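Local coordinates for Lin2722 protein (Listeria innocua, PDB 3DS8), which is of unknown function but has the alpha/beta hydrolase fold and may be a serine hydrolase, at residues Gly131-Phe134 with Asn135-Pro139; Gly189-Pro192 with Thr193-Leu197; Phe242-Asp245 with Glu246-Gln250. All coordinates share one frame; numbering follows the deposited sequence.

Contact 1 (Gly131-Phe134 with Asn135-Pro139); sequences GSPF and NDLDP
A type I beta turn from Pro-133 to Asp-136, in the loop that leaves strand 123-130 beside the putative nucleophile elbow of this alpha/beta hydrolase, makes the contact. Asp-136 N closes it by donating to Pro-133 O at 3.0 Å, N-H···O 154°. Pro-133 gives the beta turn only its carbonyl; its ring-restricted phi suits the centre of an inverse gamma turn, in which Phe-134 N is bonded to Ser-132 O at 2.9 Å. Beyond the beta turn the chain brings CD2 of Leu-137 alongside Pro-133 CB, 3.7 Å away. Phe-134 sends its ring the other way, CG anti to its own carbonyl carbon (chi1 -62°), to pack on Leu-106 and Met-158. Asn-135 points its amide away from the turn, into the protein, where OD1 accepts from Thr-155 N and ND2 donates to Asn-142 OD1 and Asn-153 O. Partners at both OD1 and ND2 satisfy this buried amide and fix its rotation, whereas Pro-133 and Leu-137 add a single apolar touch.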
ATOM      1  N   GLY A 131      -1.262  -0.851  -7.979  1.00 14.26           N
ATOM      2  CA  GLY A 131      -2.251  -1.653  -8.714  1.00 13.78           C
ATOM      3  C   GLY A 131      -3.309  -2.300  -7.826  1.00 14.35           C
ATOM      4  O   GLY A 131      -3.724  -3.437  -8.065  1.00 14.95           O
ATOM      5  N   SER A 132      -3.778  -1.578  -6.811  1.00 12.68           N
ATOM      6  CA  SER A 132      -4.678  -2.160  -5.822  1.00 13.17           C
ATOM      7  C   SER A 132      -6.104  -1.982  -6.317  1.00 13.95           C
ATOM      8  O   SER A 132      -6.479  -0.855  -6.639  1.00 15.02           O
ATOM      9  CB  SER A 132      -4.521  -1.511  -4.444  1.00 12.43           C
ATOM     10  OG  SER A 132      -3.212  -1.745  -3.881  1.00 13.53           O
ATOM     11  N   PRO A 133      -6.889  -3.067  -6.357  1.00 13.96           N
ATOM     12  CA  PRO A 133      -8.239  -2.914  -6.914  1.00 13.51           C
ATOM     13  C   PRO A 133      -9.250  -2.419  -5.868  1.00 12.58           C
ATOM     14  O   PRO A 133     -10.086  -3.176  -5.340  1.00 13.88           O
ATOM     15  CB  PRO A 133      -8.528  -4.320  -7.424  1.00 13.50           C
ATOM     16  CG  PRO A 133      -7.779  -5.208  -6.483  1.00 14.33           C
ATOM     17  CD  PRO A 133      -6.574  -4.486  -6.080  1.00 14.41           C
ATOM     18  N   PHE A 134      -9.189  -1.125  -5.575  1.00 12.52           N
ATOM     19  CA  PHE A 134     -10.108  -0.499  -4.631  1.00 12.84           C
ATOM     20  C   PHE A 134     -11.585  -0.718  -4.933  1.00 12.54           C
ATOM     21  O   PHE A 134     -12.371  -0.882  -4.020  1.00 12.97           O
ATOM     22  CB  PHE A 134      -9.800   0.993  -4.452  1.00 12.05           C
ATOM     23  CG  PHE A 134      -8.425   1.246  -3.895  1.00 12.01           C
ATOM     24  CD1 PHE A 134      -8.197   1.127  -2.531  1.00 13.97           C
ATOM     25  CD2 PHE A 134      -7.403   1.665  -4.724  1.00 14.71           C
ATOM     26  CE1 PHE A 134      -6.949   1.311  -2.018  1.00 13.46           C
ATOM     27  CE2 PHE A 134      -6.136   1.814  -4.224  1.00 13.90           C
ATOM     28  CZ  PHE A 134      -5.942   1.696  -2.828  1.00 13.81           C
ATOM     29  N   ASN A 135     -11.941  -0.764  -6.215  1.00 13.35           N
ATOM     30  CA  ASN A 135     -13.284  -1.105  -6.638  1.00 13.40           C
ATOM     31  C   ASN A 135     -13.321  -2.415  -7.458  1.00 14.17           C
ATOM     32  O   ASN A 135     -14.085  -2.549  -8.404  1.00 14.79           O
ATOM     33  CB  ASN A 135     -13.858   0.045  -7.459  1.00 14.21           C
ATOM     34  CG  ASN A 135     -15.375  -0.050  -7.615  1.00 14.14           C
ATOM     35  OD1 ASN A 135     -16.081  -0.388  -6.653  1.00 17.41           O
ATOM     36  ND2 ASN A 135     -15.884   0.301  -8.800  1.00 12.28           N
ATOM     37  N   ASP A 136     -12.519  -3.390  -7.033  1.00 13.95           N
ATOM     38  CA  ASP A 136     -12.483  -4.725  -7.600  1.00 15.15           C
ATOM     39  C   ASP A 136     -12.165  -4.733  -9.116  1.00 15.10           C
ATOM     40  O   ASP A 136     -11.457  -3.824  -9.610  1.00 15.88           O
ATOM     41  CB  ASP A 136     -13.745  -5.534  -7.196  1.00 15.60           C
ATOM     42  CG  ASP A 136     -13.913  -5.655  -5.662  1.00 20.43           C
ATOM     43  OD1 ASP A 136     -12.911  -5.682  -4.941  1.00 24.42           O
ATOM     44  OD2 ASP A 136     -15.050  -5.820  -5.217  1.00 27.17           O
ATOM     45  N   LEU A 137     -12.597  -5.755  -9.848  1.00 15.35           N
ATOM     46  CA  LEU A 137     -12.060  -6.004 -11.173  1.00 15.69           C
ATOM     47  C   LEU A 137     -13.020  -5.782 -12.348  1.00 16.23           C
ATOM     48  O   LEU A 137     -12.630  -5.902 -13.479  1.00 15.01           O
ATOM     49  CB  LEU A 137     -11.520  -7.440 -11.257  1.00 16.10           C
ATOM     50  CG  LEU A 137     -10.575  -7.877 -10.149  1.00 15.03           C
ATOM     51  CD1 LEU A 137     -10.058  -9.263 -10.454  1.00 18.11           C
ATOM     52  CD2 LEU A 137      -9.374  -6.894 -10.012  1.00 13.11           C
ATOM     53  N   ASP A 138     -14.290  -5.570 -12.086  1.00 16.26           N
ATOM     54  CA  ASP A 138     -15.278  -5.516 -13.165  1.00 16.77           C
ATOM     55  C   ASP A 138     -15.166  -4.225 -13.978  1.00 16.52           C
ATOM     56  O   ASP A 138     -15.383  -3.163 -13.454  1.00 16.64           O
ATOM     57  CB  ASP A 138     -16.681  -5.659 -12.588  1.00 16.73           C
ATOM     58  CG  ASP A 138     -17.715  -6.016 -13.624  1.00 20.67           C
ATOM     59  OD1 ASP A 138     -17.592  -5.630 -14.809  1.00 22.79           O
ATOM     60  OD2 ASP A 138     -18.665  -6.743 -13.230  1.00 25.00           O
ATOM     61  N   PRO A 139     -14.893  -4.333 -15.290  1.00 16.87           N
ATOM     62  CA  PRO A 139     -14.814  -3.082 -16.075  1.00 17.78           C
ATOM     63  C   PRO A 139     -16.113  -2.317 -16.094  1.00 18.17           C
ATOM     64  O   PRO A 139     -16.089  -1.099 -16.169  1.00 19.75           O
ATOM     65  CB  PRO A 139     -14.450  -3.539 -17.495  1.00 18.40           C
ATOM     66  CG  PRO A 139     -14.383  -5.006 -17.461  1.00 20.41           C
ATOM     67  CD  PRO A 139     -14.541  -5.518 -16.077  1.00 18.16           C
TER

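Contact 2 (Gly189-Pro192 with Thr193-Leu197); sequences GIVP and TISSL
Val-191 and Pro-192 lead into a single short helical turn, 193-196, in the loop that follows strand 173-180 of the alpha/beta hydrolase fold; Asp-188, the possible acid of a Ser-His-Asp triad, lies just upstream. Among the backbone bonds, Ser-196 N donates to Pro-192 O at 3.2 Å, N-H···O 159°, as expected of an i to i+4 helical bond. Proline is well placed here: its nitrogen has no hydrogen to give, but its carbonyl can still accept the first turn's bond. Leu-197 N bonds to Ile-194 O (3.1 Å), an i to i+3 bond of the 3-10 kind, and the helix tightens at its end. Before the helix, Val-191 N and Ile-190 N both donate to Asp-188 OD1, which ties this loop to the putative triad.

Apolar contact comes from one branch of Val-191. A chi1 of 179° carries CG1 toward the helix start, 3.7 Å from Ser-195 CB and 4.0 Å from Ser-196 CB. Small serines let the valine come close to the helix backbone, and its CG1 is 3.9 Å from Ser-196 N. The valine side chain also touches His-222.

The hydroxyls serve as polar ties. Ser-195 OG is hydrogen-bonded to Asp-136 O and Asn-135 N of the loop 135-139, whereas Thr-193 OG1 is hydrogen-bonded to Gly-179 O, joining the helix start to strand 173-180. The side chains of Thr-193, Ser-195 and Ser-196 are buried, and each hydroxyl has a partner. Ser-196 finds its own within the helix: OG donates to Thr-193 O at 2.8 Å, tilted 32° from that carbonyl plane.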
ATOM      1  N   GLY A 189      -4.282  -5.241 -17.032  1.00 14.07           N
ATOM      2  CA  GLY A 189      -4.338  -6.597 -17.472  1.00 14.60           C
ATOM      3  C   GLY A 189      -5.251  -7.403 -16.544  1.00 15.07           C
ATOM      4  O   GLY A 189      -5.828  -8.423 -16.942  1.00 16.28           O
ATOM      5  N   ILE A 190      -5.381  -6.941 -15.298  1.00 14.87           N
ATOM      6  CA  ILE A 190      -6.187  -7.609 -14.275  1.00 15.46           C
ATOM      7  C   ILE A 190      -7.169  -6.620 -13.635  1.00 15.92           C
ATOM      8  O   ILE A 190      -8.380  -6.909 -13.529  1.00 16.48           O
ATOM      9  CB  ILE A 190      -5.311  -8.233 -13.188  1.00 16.08           C
ATOM     10  CG1 ILE A 190      -4.494  -9.403 -13.776  1.00 18.24           C
ATOM     11  CG2 ILE A 190      -6.178  -8.785 -12.009  1.00 16.27           C
ATOM     12  CD1 ILE A 190      -5.336 -10.641 -14.047  1.00 22.02           C
ATOM     13  N   VAL A 191      -6.641  -5.463 -13.273  1.00 15.46           N
ATOM     14  CA  VAL A 191      -7.385  -4.404 -12.587  1.00 15.51           C
ATOM     15  C   VAL A 191      -7.657  -3.215 -13.536  1.00 15.68           C
ATOM     16  O   VAL A 191      -6.716  -2.624 -14.078  1.00 14.91           O
ATOM     17  CB  VAL A 191      -6.588  -3.902 -11.344  1.00 14.83           C
ATOM     18  CG1 VAL A 191      -7.351  -2.729 -10.569  1.00 14.67           C
ATOM     19  CG2 VAL A 191      -6.219  -5.072 -10.377  1.00 15.74           C
ATOM     20  N   PRO A 192      -8.927  -2.783 -13.637  1.00 15.10           N
ATOM     21  CA  PRO A 192      -9.207  -1.536 -14.357  1.00 14.73           C
ATOM     22  C   PRO A 192      -8.438  -0.392 -13.710  1.00 14.24           C
ATOM     23  O   PRO A 192      -8.375  -0.255 -12.485  1.00 13.95           O
ATOM     24  CB  PRO A 192     -10.735  -1.376 -14.226  1.00 14.30           C
ATOM     25  CG  PRO A 192     -11.226  -2.754 -13.935  1.00 14.18           C
ATOM     26  CD  PRO A 192     -10.153  -3.401 -13.130  1.00 14.85           C
ATOM     27  N   THR A 193      -7.862   0.448 -14.547  1.00 14.65           N
ATOM     28  CA  THR A 193      -7.047   1.544 -14.077  1.00 14.82           C
ATOM     29  C   THR A 193      -7.792   2.406 -13.088  1.00 14.46           C
ATOM     30  O   THR A 193      -7.260   2.779 -12.037  1.00 15.32           O
ATOM     31  CB  THR A 193      -6.553   2.385 -15.286  1.00 14.07           C
ATOM     32  OG1 THR A 193      -5.921   1.522 -16.228  1.00 16.05           O
ATOM     33  CG2 THR A 193      -5.598   3.425 -14.833  1.00 14.79           C
ATOM     34  N   ILE A 194      -9.076   2.638 -13.370  1.00 13.89           N
ATOM     35  CA  ILE A 194      -9.881   3.439 -12.478  1.00 14.59           C
ATOM     36  C   ILE A 194     -10.064   2.817 -11.073  1.00 13.71           C
ATOM     37  O   ILE A 194     -10.113   3.523 -10.081  1.00 14.38           O
ATOM     38  CB  ILE A 194     -11.223   3.768 -13.132  1.00 14.54           C
ATOM     39  CG1 ILE A 194     -10.962   4.885 -14.183  1.00 17.54           C
ATOM     40  CG2 ILE A 194     -12.309   4.178 -12.093  1.00 15.28           C
ATOM     41  CD1 ILE A 194     -11.956   4.982 -15.194  1.00 19.78           C
ATOM     42  N   SER A 195     -10.187   1.503 -11.016  1.00 14.35           N
ATOM     43  CA  SER A 195     -10.296   0.766  -9.736  1.00 14.13           C
ATOM     44  C   SER A 195      -9.069   1.020  -8.908  1.00 13.48           C
ATOM     45  O   SER A 195      -9.157   1.261  -7.705  1.00 13.47           O
ATOM     46  CB  SER A 195     -10.458  -0.721  -9.964  1.00 14.62           C
ATOM     47  OG  SER A 195     -10.573  -1.402  -8.720  1.00 13.19           O
ATOM     48  N   SER A 196      -7.910   0.999  -9.551  1.00 14.21           N
ATOM     49  CA  SER A 196      -6.638   1.275  -8.841  1.00 13.90           C
ATOM     50  C   SER A 196      -6.386   2.736  -8.429  1.00 15.01           C
ATOM     51  O   SER A 196      -5.438   3.015  -7.676  1.00 16.68           O
ATOM     52  CB  SER A 196      -5.437   0.674  -9.611  1.00 15.17           C
ATOM     53  OG  SER A 196      -5.523   0.842 -10.974  1.00 19.14           O
ATOM     54  N   LEU A 197      -7.256   3.645  -8.896  1.00 13.73           N
ATOM     55  CA  LEU A 197      -7.234   5.048  -8.519  1.00 13.20           C
ATOM     56  C   LEU A 197      -8.444   5.474  -7.715  1.00 14.14           C
ATOM     57  O   LEU A 197      -8.574   6.655  -7.399  1.00 14.58           O
ATOM     58  CB  LEU A 197      -7.166   5.891  -9.773  1.00 13.87           C
ATOM     59  CG  LEU A 197      -5.941   5.749 -10.676  1.00 14.73           C
ATOM     60  CD1 LEU A 197      -6.268   6.505 -12.004  1.00 18.00           C
ATOM     61  CD2 LEU A 197      -4.666   6.244 -10.022  1.00 20.40           C
TER

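Contact 3 (Phe242-Asp245 with Glu246-Gln250); sequences FKTD and ETVIQ. With SO4 (sulfate ion), chain F.
From Phe-242 the chain runs extended through Thr-244, bends at Asp-245, and becomes extended again toward strand 248-250. Thr-244 carries the contact across this bend. Its OG1, placed anti to the backbone N (chi1 -169°), donates to Glu-246 O at 2.6 Å, approaching 20° out of the carbonyl plane. Thr-244 OG1 also accepts from a water, 2.6 Å away, and this water donates to Glu-246 OE2 at 2.9 Å, linking hydroxyl and carboxylate. Threonine suits the place because it offers a hydroxyl to the turned backbone, while Val-248 CG2 packs against its side, 3.5 Å from Thr-244 OG1 and 4.1 Å from Thr-244 CB. That methyl also meets the edge of the Phe-242 ring, 4.3 Å from CZ. A sulfate, probably from the crystallisation liquor, accepts from Thr-244 N at O2, 3.0 Å and 167°; Lys-243 NZ adds a weak bond to O3, and Lys-126 NZ, which also bonds Phe-242 O, is hydrogen-bonded to the ion. The bend thus connects helix 229-240 to the edge strand 248-250, which pairs with strand 209-216, while the Phe-242 ring packs against Trp-237 and Phe-238 of the helix and Ala-209 and Ile-211 of the strand.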
ATOM      1  N   PHE A 242       9.485  13.138  -0.490  1.00 16.70           N
ATOM      2  CA  PHE A 242       8.238  13.864  -0.335  1.00 17.04           C
ATOM      3  C   PHE A 242       7.987  14.206   1.134  1.00 17.85           C
ATOM      4  O   PHE A 242       7.947  13.323   1.995  1.00 16.70           O
ATOM      5  CB  PHE A 242       7.063  13.067  -0.890  1.00 16.68           C
ATOM      6  CG  PHE A 242       5.727  13.754  -0.675  1.00 16.77           C
ATOM      7  CD1 PHE A 242       5.431  14.902  -1.341  1.00 15.54           C
ATOM      8  CD2 PHE A 242       4.797  13.237   0.225  1.00 16.93           C
ATOM      9  CE1 PHE A 242       4.209  15.566  -1.146  1.00 17.74           C
ATOM     10  CE2 PHE A 242       3.570  13.897   0.440  1.00 17.73           C
ATOM     11  CZ  PHE A 242       3.282  15.047  -0.259  1.00 17.11           C
ATOM     12  N   LYS A 243       7.767  15.489   1.396  1.00 19.75           N
ATOM     13  CA  LYS A 243       7.459  15.924   2.749  1.00 21.99           C
ATOM     14  C   LYS A 243       6.458  17.064   2.621  1.00 21.61           C
ATOM     15  O   LYS A 243       6.589  17.897   1.735  1.00 21.53           O
ATOM     16  CB  LYS A 243       8.735  16.412   3.444  1.00 24.08           C
ATOM     17  CG  LYS A 243       9.821  15.333   3.743  1.00 29.57           C
ATOM     18  CD  LYS A 243       9.632  14.655   5.150  1.00 35.67           C
ATOM     19  CE  LYS A 243      10.490  13.344   5.372  1.00 35.14           C
ATOM     20  NZ  LYS A 243      10.065  12.497   6.605  1.00 36.28           N
ATOM     21  N   THR A 244       5.454  17.095   3.485  1.00 22.04           N
ATOM     22  CA  THR A 244       4.494  18.208   3.464  1.00 21.92           C
ATOM     23  C   THR A 244       3.902  18.379   4.854  1.00 22.36           C
ATOM     24  O   THR A 244       3.734  17.416   5.595  1.00 23.00           O
ATOM     25  CB  THR A 244       3.337  17.989   2.387  1.00 21.35           C
ATOM     26  OG1 THR A 244       2.576  19.215   2.229  1.00 21.13           O
ATOM     27  CG2 THR A 244       2.411  16.841   2.800  1.00 20.21           C
ATOM     28  N   ASP A 245       3.651  19.622   5.216  1.00 24.54           N
ATOM     29  CA  ASP A 245       2.778  19.904   6.353  1.00 25.40           C
ATOM     30  C   ASP A 245       1.393  20.352   5.885  1.00 25.62           C
ATOM     31  O   ASP A 245       0.406  20.200   6.637  1.00 26.64           O
ATOM     32  CB  ASP A 245       3.426  20.949   7.234  1.00 26.69           C
ATOM     33  CG  ASP A 245       4.694  20.434   7.879  1.00 29.87           C
ATOM     34  OD1 ASP A 245       4.695  19.251   8.313  1.00 33.36           O
ATOM     35  OD2 ASP A 245       5.670  21.218   7.953  1.00 35.86           O
ATOM     36  N   GLU A 246       1.318  20.892   4.667  1.00 23.89           N
ATOM     37  CA  GLU A 246       0.034  21.290   4.083  1.00 23.64           C
ATOM     38  C   GLU A 246      -0.593  20.124   3.352  1.00 20.48           C
ATOM     39  O   GLU A 246       0.082  19.194   2.923  1.00 19.50           O
ATOM     40  CB  GLU A 246       0.183  22.491   3.125  1.00 23.68           C
ATOM     41  CG  GLU A 246       0.959  22.197   1.845  1.00 26.05           C
ATOM     42  CD  GLU A 246       1.304  23.438   1.002  1.00 28.15           C
ATOM     43  OE1 GLU A 246       0.680  24.508   1.187  1.00 30.11           O
ATOM     44  OE2 GLU A 246       2.208  23.299   0.117  1.00 35.05           O
ATOM     45  N   THR A 247      -1.896  20.203   3.179  1.00 17.77           N
ATOM     46  CA  THR A 247      -2.610  19.223   2.403  1.00 16.50           C
ATOM     47  C   THR A 247      -2.131  19.277   0.946  1.00 15.29           C
ATOM     48  O   THR A 247      -1.876  20.366   0.400  1.00 13.69           O
ATOM     49  CB  THR A 247      -4.118  19.504   2.484  1.00 16.62           C
ATOM     50  OG1 THR A 247      -4.557  19.265   3.827  1.00 17.75           O
ATOM     51  CG2 THR A 247      -4.882  18.648   1.542  1.00 18.43           C
ATOM     52  N   VAL A 248      -1.975  18.100   0.352  1.00 15.12           N
ATOM     53  CA  VAL A 248      -1.620  17.968  -1.056  1.00 15.23           C
ATOM     54  C   VAL A 248      -2.582  16.968  -1.692  1.00 15.16           C
ATOM     55  O   VAL A 248      -2.874  15.908  -1.133  1.00 15.94           O
ATOM     56  CB  VAL A 248      -0.149  17.472  -1.215  1.00 16.44           C
ATOM     57  CG1 VAL A 248       0.167  17.048  -2.689  1.00 18.10           C
ATOM     58  CG2 VAL A 248       0.804  18.470  -0.742  1.00 16.25           C
ATOM     59  N   ILE A 249      -3.120  17.315  -2.850  1.00 14.31           N
ATOM     60  CA  ILE A 249      -3.888  16.377  -3.630  1.00 14.21           C
ATOM     61  C   ILE A 249      -3.385  16.491  -5.067  1.00 14.24           C
ATOM     62  O   ILE A 249      -3.346  17.596  -5.630  1.00 14.70           O
ATOM     63  CB  ILE A 249      -5.422  16.692  -3.610  1.00 14.58           C
ATOM     64  CG1 ILE A 249      -6.007  16.665  -2.213  1.00 15.84           C
ATOM     65  CG2 ILE A 249      -6.240  15.718  -4.548  1.00 14.50           C
ATOM     66  CD1 ILE A 249      -7.461  17.217  -2.178  1.00 16.59           C
ATOM     67  N   GLN A 250      -2.999  15.377  -5.675  1.00 13.95           N
ATOM     68  CA  GLN A 250      -2.556  15.428  -7.055  1.00 14.84           C
ATOM     69  C   GLN A 250      -3.186  14.283  -7.805  1.00 14.41           C
ATOM     70  O   GLN A 250      -3.003  13.105  -7.437  1.00 14.05           O
ATOM     71  CB  GLN A 250      -1.036  15.371  -7.125  1.00 15.33           C
ATOM     72  CG  GLN A 250      -0.441  15.728  -8.466  1.00 17.91           C
ATOM     73  CD  GLN A 250       1.076  15.886  -8.362  1.00 22.29           C
ATOM     74  OE1 GLN A 250       1.733  15.297  -7.444  1.00 28.69           O
ATOM     75  NE2 GLN A 250       1.641  16.687  -9.262  1.00 31.46           N
TER
HETATM   76  S   SO4 F 259       6.029  13.603   6.039  1.00 49.97           S
HETATM   77  O1  SO4 F 259       6.515  14.337   7.221  1.00 49.52           O
HETATM   78  O2  SO4 F 259       5.351  14.625   5.183  1.00 36.20           O
HETATM   79  O3  SO4 F 259       7.143  12.929   5.332  1.00 43.98           O
HETATM   80  O4  SO4 F 259       5.162  12.470   6.457  1.00 45.85           O
HETATM   81  O   HOH W   1       3.521  20.676   0.265  1.00 33.65           O

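In the fold
Along the chain the contacts come in series, 131-139, 189-197 and 242-250; contacts 1 and 2 follow strands of the central sheet and contact 3 ends in one. Contacts 1 and 2 are neighbours, their centres about 5 Å apart; they follow the adjacent parallel strands 123-130 and 173-180, and Ser-195 joins them directly. Both lie close to residues of the putative Ser-102, His-222, Asp-188 triad, so this pair of loops probably lines part of the active site, if the triad is real. Contact 3 sits apart, its centre about 26 Å from that of contact 1 and 24 Å from that of contact 2, where the last helix returns to the sheet's outermost strand, 248-250.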